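Local structure of uncharacterized protein conserved in bacteria with a cystatin-like fold (Silicibacter pomeroyi, 3FLJ) at residues V47-P52 against A66-V71; E93-V98 against D102-D107. The protein is of unknown function but has a cystatin-like fold and belongs to the SnoaL-like family, whose members often hold a pocket between helices and a curved sheet. All blocks are in the same frame, centred on the assembly; numbering follows the deposited sequence. Where two conformers were deposited one is given.

Contact 1: V47-P52 against A66-V71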
loop_
_atom_site.group_PDB
_atom_site.type_symbol
_atom_site.label_atom_id
_atom_site.label_comp_id
_atom_site.label_asym_id
_atom_site.label_seq_id
_atom_site.Cartn_x
_atom_site.Cartn_y
_atom_site.Cartn_z
ATOM N N VAL A 47 1.053 13.725 -15.459
ATOM C CA VAL A 47 0.866 12.842 -14.288
ATOM C C VAL A 47 1.141 11.368 -14.652
ATOM O O VAL A 47 0.803 10.943 -15.751
ATOM C CB VAL A 47 -0.575 12.957 -13.664
ATOM C CG1 VAL A 47 -1.674 12.599 -14.691
ATOM C CG2 VAL A 47 -0.706 12.096 -12.378
ATOM N N ARG A 48 1.794 10.652 -13.742
ATOM C CA ARG A 48 2.117 9.233 -13.874
ATOM C C ARG A 48 1.238 8.471 -12.886
ATOM O O ARG A 48 1.280 8.761 -11.690
ATOM C CB ARG A 48 3.589 9.010 -13.569
ATOM C CG ARG A 48 4.501 9.641 -14.601
ATOM C CD ARG A 48 5.975 9.503 -14.273
ATOM N NE ARG A 48 6.445 10.338 -13.150
ATOM C CZ ARG A 48 6.642 11.676 -13.163
ATOM N NH1 ARG A 48 6.410 12.434 -14.238
ATOM N NH2 ARG A 48 7.096 12.278 -12.060
ATOM N N PHE A 49 0.407 7.554 -13.396
ATOM C CA PHE A 49 -0.455 6.687 -12.578
ATOM C C PHE A 49 0.071 5.249 -12.680
ATOM O O PHE A 49 0.193 4.733 -13.786
ATOM C CB PHE A 49 -1.919 6.772 -12.985
ATOM C CG PHE A 49 -2.801 5.809 -12.237
ATOM C CD1 PHE A 49 -3.097 6.026 -10.883
ATOM C CD2 PHE A 49 -3.308 4.666 -12.867
ATOM C CE1 PHE A 49 -3.899 5.121 -10.158
ATOM C CE2 PHE A 49 -4.112 3.739 -12.159
ATOM C CZ PHE A 49 -4.415 3.967 -10.801
HETATM N N MSE A 50 0.358 4.645 -11.522
HETATM C CA MSE A 50 0.878 3.278 -11.414
HETATM C C MSE A 50 -0.152 2.424 -10.649
HETATM O O MSE A 50 -0.279 2.556 -9.423
HETATM C CB MSE A 50 2.226 3.334 -10.713
HETATM C CG MSE A 50 3.341 3.873 -11.603
HETATM SE SE MSE A 50 4.735 4.702 -10.567
HETATM C CE MSE A 50 3.789 6.392 -10.111
ATOM N N PRO A 51 -0.889 1.528 -11.364
ATOM C CA PRO A 51 -1.949 0.766 -10.697
ATOM C C PRO A 51 -1.452 -0.387 -9.818
ATOM O O PRO A 51 -0.309 -0.788 -9.953
ATOM C CB PRO A 51 -2.747 0.228 -11.886
ATOM C CG PRO A 51 -1.719 -0.048 -12.899
ATOM C CD PRO A 51 -0.783 1.114 -12.787
ATOM N N PRO A 52 -2.321 -0.957 -8.956
ATOM C CA PRO A 52 -1.873 -2.097 -8.134
ATOM C C PRO A 52 -1.810 -3.435 -8.903
ATOM O O PRO A 52 -1.203 -4.398 -8.409
ATOM C CB PRO A 52 -2.941 -2.162 -7.049
ATOM C CG PRO A 52 -4.178 -1.718 -7.727
ATOM C CD PRO A 52 -3.762 -0.697 -8.763
ATOM N N ALA A 66 -9.455 9.158 -16.865
ATOM C CA ALA A 66 -10.308 8.076 -17.395
ATOM C C ALA A 66 -10.099 6.759 -16.659
ATOM O O ALA A 66 -11.072 6.097 -16.305
ATOM C CB ALA A 66 -10.091 7.889 -18.902
ATOM N N VAL A 67 -8.838 6.396 -16.412
ATOM C CA VAL A 67 -8.500 5.176 -15.671
ATOM C C VAL A 67 -9.036 5.273 -14.241
ATOM O O VAL A 67 -9.699 4.348 -13.782
ATOM C CB VAL A 67 -6.961 4.846 -15.701
ATOM C CG1 VAL A 67 -6.632 3.631 -14.822
ATOM C CG2 VAL A 67 -6.518 4.580 -17.127
ATOM N N LEU A 68 -8.789 6.403 -13.569
ATOM C CA LEU A 68 -9.272 6.618 -12.189
ATOM C C LEU A 68 -10.800 6.599 -12.078
ATOM O O LEU A 68 -11.331 6.090 -11.081
ATOM C CB LEU A 68 -8.690 7.905 -11.582
ATOM C CG LEU A 68 -7.184 7.876 -11.284
ATOM C CD1 LEU A 68 -6.665 9.301 -11.014
ATOM C CD2 LEU A 68 -6.863 6.942 -10.093
ATOM N N GLY A 69 -11.480 7.148 -13.093
ATOM C CA GLY A 69 -12.942 7.084 -13.213
ATOM C C GLY A 69 -13.442 5.640 -13.216
ATOM O O GLY A 69 -14.381 5.319 -12.483
ATOM N N HIS A 70 -12.781 4.776 -14.005
ATOM C CA HIS A 70 -13.102 3.333 -14.045
ATOM C C HIS A 70 -12.812 2.614 -12.729
ATOM O O HIS A 70 -13.604 1.768 -12.331
ATOM C CB HIS A 70 -12.404 2.609 -15.209
ATOM C CG HIS A 70 -13.003 2.916 -16.546
ATOM N ND1 HIS A 70 -14.297 2.572 -16.865
ATOM C CD2 HIS A 70 -12.487 3.510 -17.646
ATOM C CE1 HIS A 70 -14.559 2.948 -18.105
ATOM N NE2 HIS A 70 -13.477 3.524 -18.601
ATOM N N VAL A 71 -11.694 2.935 -12.074
ATOM C CA VAL A 71 -11.351 2.326 -10.761
ATOM C C VAL A 71 -12.440 2.655 -9.728
ATOM O O VAL A 71 -12.905 1.756 -9.022
ATOM C CB VAL A 71 -9.944 2.734 -10.232
ATOM C CG1 VAL A 71 -9.690 2.148 -8.844
ATOM C CG2 VAL A 71 -8.843 2.280 -11.184
#
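The ring of F49, on strand 47-50, meets helix 61-74 through two methyl groups, CG1 of V67 and CD2 of L68. F49 CB already aims at the helix, and the chi1 of 175°, with CG opposite the backbone N, carries the ring out to it. L68 makes the closer touch, its CD2 lying 3.5 Å from F49 CE1 and also near CD1 and CZ. V67 CG1 approaches the CD2-CE2 half of the F49 ring, 3.7 Å from CE2. Both methyls come at a slant to the ring. They sit on successive residues of the helix, V67 aimed at the strand and L68 reaching it with the end of its branched chain.

This buried apolar cluster is the tight part. F49 also packs edge-to-face with F120 and touches V122, both on strand 117-125, and V67 leans on M137 of helix 127-143. The rest is looser: V71 also points toward the strand, but its CG2 stays 4.8 Å from F49 CZ. R48 and M50 turn from the helix; R48 pairs with D119 in a salt bridge, while M50, a selenomethionine, packs on R125 of the second subunit. P51 O accepts a hydrogen bond from that same arginine. Only carbon meets carbon between strand and helix, so shape and burial rather than directed bonds hold this helix against the concave sheet of the cystatin-like fold.

Contact 2: E93-V98 against D102-D107; sequences EFQCKV and DAVGVD
The F94 ring lies with one face over the backbone of G105, its partner across the beta hairpin of strands 89-98 and 101-111. G105 CA stands 3.8 Å from the ring centroid, only 18° off the normal, a CH-pi contact. The ring of F78 stacks with F94 as well, and the D107 carboxylate, held by Y80 OH through OD2, comes in obliquely, OD1 3.3 Å from F94 CE2. F94 takes this pose because CG sits between its backbone N and carbonyl carbon (chi1 63°), which folds the ring across the neighbouring strand. Glycine suits the spot, since a CB at G105 would run into F94 CZ. Cutting F94 back to an alanine is likely to uncover the G105 backbone and leave the F78 ring without its stacking mate.

Two antiparallel hydrogen-bonded pairs, F94 with G105 and C96 with A103, join the strands through four bonds; F94 N to G105 O is 2.8 Å and nearly straight at 171°. C96 SG rests on A103 CB on the same face as the ring. The other face carries E93, Q95, K97, D102, V104 and V106. There the E93 carboxylate forms salt bridges with R81 and R82, Q95 OE1 bonds R81, and V106 packs on V123 of the second subunit. K97 and D102 run side by side, their charges too far apart for a salt bridge, and a water links K97 NZ to D102 OD2. A second water donates to D102 OD1 at 2.7 Å and to C96 O, and accepts from Q95 NE2.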
loop_
_atom_site.group_PDB
_atom_site.type_symbol
_atom_site.label_atom_id
_atom_site.label_comp_id
_atom_site.label_asym_id
_atom_site.label_seq_id
_atom_site.Cartn_x
_atom_site.Cartn_y
_atom_site.Cartn_z
ATOM N N GLU A 93 -4.683 6.027 2.986
ATOM C CA GLU A 93 -5.125 4.659 3.232
ATOM C C GLU A 93 -6.636 4.576 3.069
ATOM O O GLU A 93 -7.347 5.387 3.649
ATOM C CB GLU A 93 -4.721 4.242 4.643
ATOM C CG GLU A 93 -5.170 2.874 5.131
ATOM C CD GLU A 93 -4.864 2.720 6.601
ATOM O OE1 GLU A 93 -3.799 3.175 7.030
ATOM O OE2 GLU A 93 -5.680 2.186 7.337
ATOM N N PHE A 94 -7.107 3.572 2.325
ATOM C CA PHE A 94 -8.541 3.341 2.102
ATOM C C PHE A 94 -8.951 1.883 2.268
ATOM O O PHE A 94 -8.098 0.988 2.262
ATOM C CB PHE A 94 -8.955 3.840 0.710
ATOM C CG PHE A 94 -8.292 3.118 -0.449
ATOM C CD1 PHE A 94 -8.857 1.948 -0.982
ATOM C CD2 PHE A 94 -7.130 3.624 -1.032
ATOM C CE1 PHE A 94 -8.259 1.276 -2.078
ATOM C CE2 PHE A 94 -6.522 2.974 -2.137
ATOM C CZ PHE A 94 -7.087 1.794 -2.659
ATOM N N GLN A 95 -10.258 1.688 2.439
ATOM C CA GLN A 95 -10.906 0.380 2.458
ATOM C C GLN A 95 -12.091 0.440 1.481
ATOM O O GLN A 95 -12.737 1.487 1.328
ATOM C CB GLN A 95 -11.365 0.001 3.857
ATOM C CG GLN A 95 -11.831 -1.464 3.974
ATOM C CD GLN A 95 -12.160 -1.905 5.390
ATOM O OE1 GLN A 95 -11.836 -1.228 6.366
ATOM N NE2 GLN A 95 -12.817 -3.058 5.506
ATOM N N CYS A 96 -12.350 -0.676 0.807
ATOM C CA CYS A 96 -13.458 -0.794 -0.151
ATOM C C CYS A 96 -13.732 -2.271 -0.437
ATOM O O CYS A 96 -13.182 -3.159 0.251
ATOM C CB CYS A 96 -13.123 -0.028 -1.453
ATOM S SG CYS A 96 -11.690 -0.651 -2.294
ATOM N N LYS A 97 -14.652 -2.518 -1.366
ATOM C CA LYS A 97 -14.914 -3.858 -1.883
ATOM C C LYS A 97 -14.854 -3.863 -3.414
ATOM O O LYS A 97 -15.056 -2.819 -4.057
ATOM C CB LYS A 97 -16.271 -4.400 -1.406
ATOM C CG LYS A 97 -16.467 -4.352 0.098
ATOM C CD LYS A 97 -17.717 -5.071 0.598
ATOM C CE LYS A 97 -17.568 -6.586 0.555
ATOM N NZ LYS A 97 -18.666 -7.321 1.264
ATOM N N VAL A 98 -14.503 -5.028 -3.967
ATOM C CA VAL A 98 -14.567 -5.322 -5.403
ATOM C C VAL A 98 -15.571 -6.478 -5.420
ATOM O O VAL A 98 -15.212 -7.624 -5.090
ATOM C CB VAL A 98 -13.200 -5.693 -6.008
ATOM C CG1 VAL A 98 -13.348 -6.055 -7.477
ATOM C CG2 VAL A 98 -12.229 -4.541 -5.847
ATOM N N ASP A 102 -13.396 -8.000 -0.017
ATOM C CA ASP A 102 -12.866 -6.848 0.715
ATOM C C ASP A 102 -11.477 -6.480 0.216
ATOM O O ASP A 102 -10.708 -7.356 -0.201
ATOM C CB ASP A 102 -12.770 -7.145 2.220
ATOM C CG ASP A 102 -14.118 -7.356 2.849
ATOM O OD1 ASP A 102 -14.904 -6.387 2.868
ATOM O OD2 ASP A 102 -14.384 -8.479 3.330
ATOM N N ALA A 103 -11.157 -5.182 0.288
ATOM C CA ALA A 103 -9.831 -4.661 -0.068
ATOM C C ALA A 103 -9.418 -3.504 0.838
ATOM O O ALA A 103 -10.280 -2.758 1.317
ATOM C CB ALA A 103 -9.796 -4.191 -1.531
ATOM N N VAL A 104 -8.110 -3.412 1.087
ATOM C CA VAL A 104 -7.462 -2.274 1.749
ATOM C C VAL A 104 -6.326 -1.827 0.813
ATOM O O VAL A 104 -5.634 -2.666 0.225
ATOM C CB VAL A 104 -6.924 -2.634 3.156
ATOM C CG1 VAL A 104 -6.117 -1.490 3.760
ATOM C CG2 VAL A 104 -8.091 -2.997 4.079
ATOM N N GLY A 105 -6.147 -0.519 0.672
ATOM C CA GLY A 105 -5.082 0.031 -0.155
ATOM C C GLY A 105 -4.563 1.364 0.315
ATOM O O GLY A 105 -5.044 1.894 1.313
ATOM N N VAL A 106 -3.528 1.839 -0.384
ATOM C CA VAL A 106 -2.925 3.163 -0.176
ATOM C C VAL A 106 -2.691 3.859 -1.524
ATOM O O VAL A 106 -2.129 3.248 -2.434
ATOM C CB VAL A 106 -1.570 3.099 0.583
ATOM C CG1 VAL A 106 -0.913 4.528 0.696
ATOM C CG2 VAL A 106 -1.770 2.485 1.966
ATOM N N ASP A 107 -3.142 5.115 -1.629
ATOM C CA ASP A 107 -2.819 6.000 -2.756
ATOM C C ASP A 107 -1.550 6.746 -2.336
ATOM O O ASP A 107 -1.596 7.562 -1.410
ATOM C CB ASP A 107 -3.949 7.009 -3.035
ATOM C CG ASP A 107 -5.256 6.345 -3.468
ATOM O OD1 ASP A 107 -5.224 5.291 -4.145
ATOM O OD2 ASP A 107 -6.322 6.913 -3.166
HETATM O O HOH W 1 -14.119 -3.786 2.798
HETATM O O HOH W 2 -16.988 -9.288 3.083
#

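How the contacts relate
Contact 1 closes along the chain before contact 2 opens, and both belong to one SnoaL-like domain. Their centres are about 15 Å apart and their nearest atoms about 6 Å, so they do not touch. Both reach the same mixed sheet: strand 117-125 pairs in parallel with 47-50 and antiparallel with 101-111, placing it between the two contacts. Contact 1 fastens helix 61-74 to this sheet, whereas contact 2 is a strand pairing within it. L68 and D107, one from each contact, both lie near bound unidentified material, probably from the crystallisation liquor, which may mark a pocket between helix and sheet. Each contact also reaches the second subunit of the dimer.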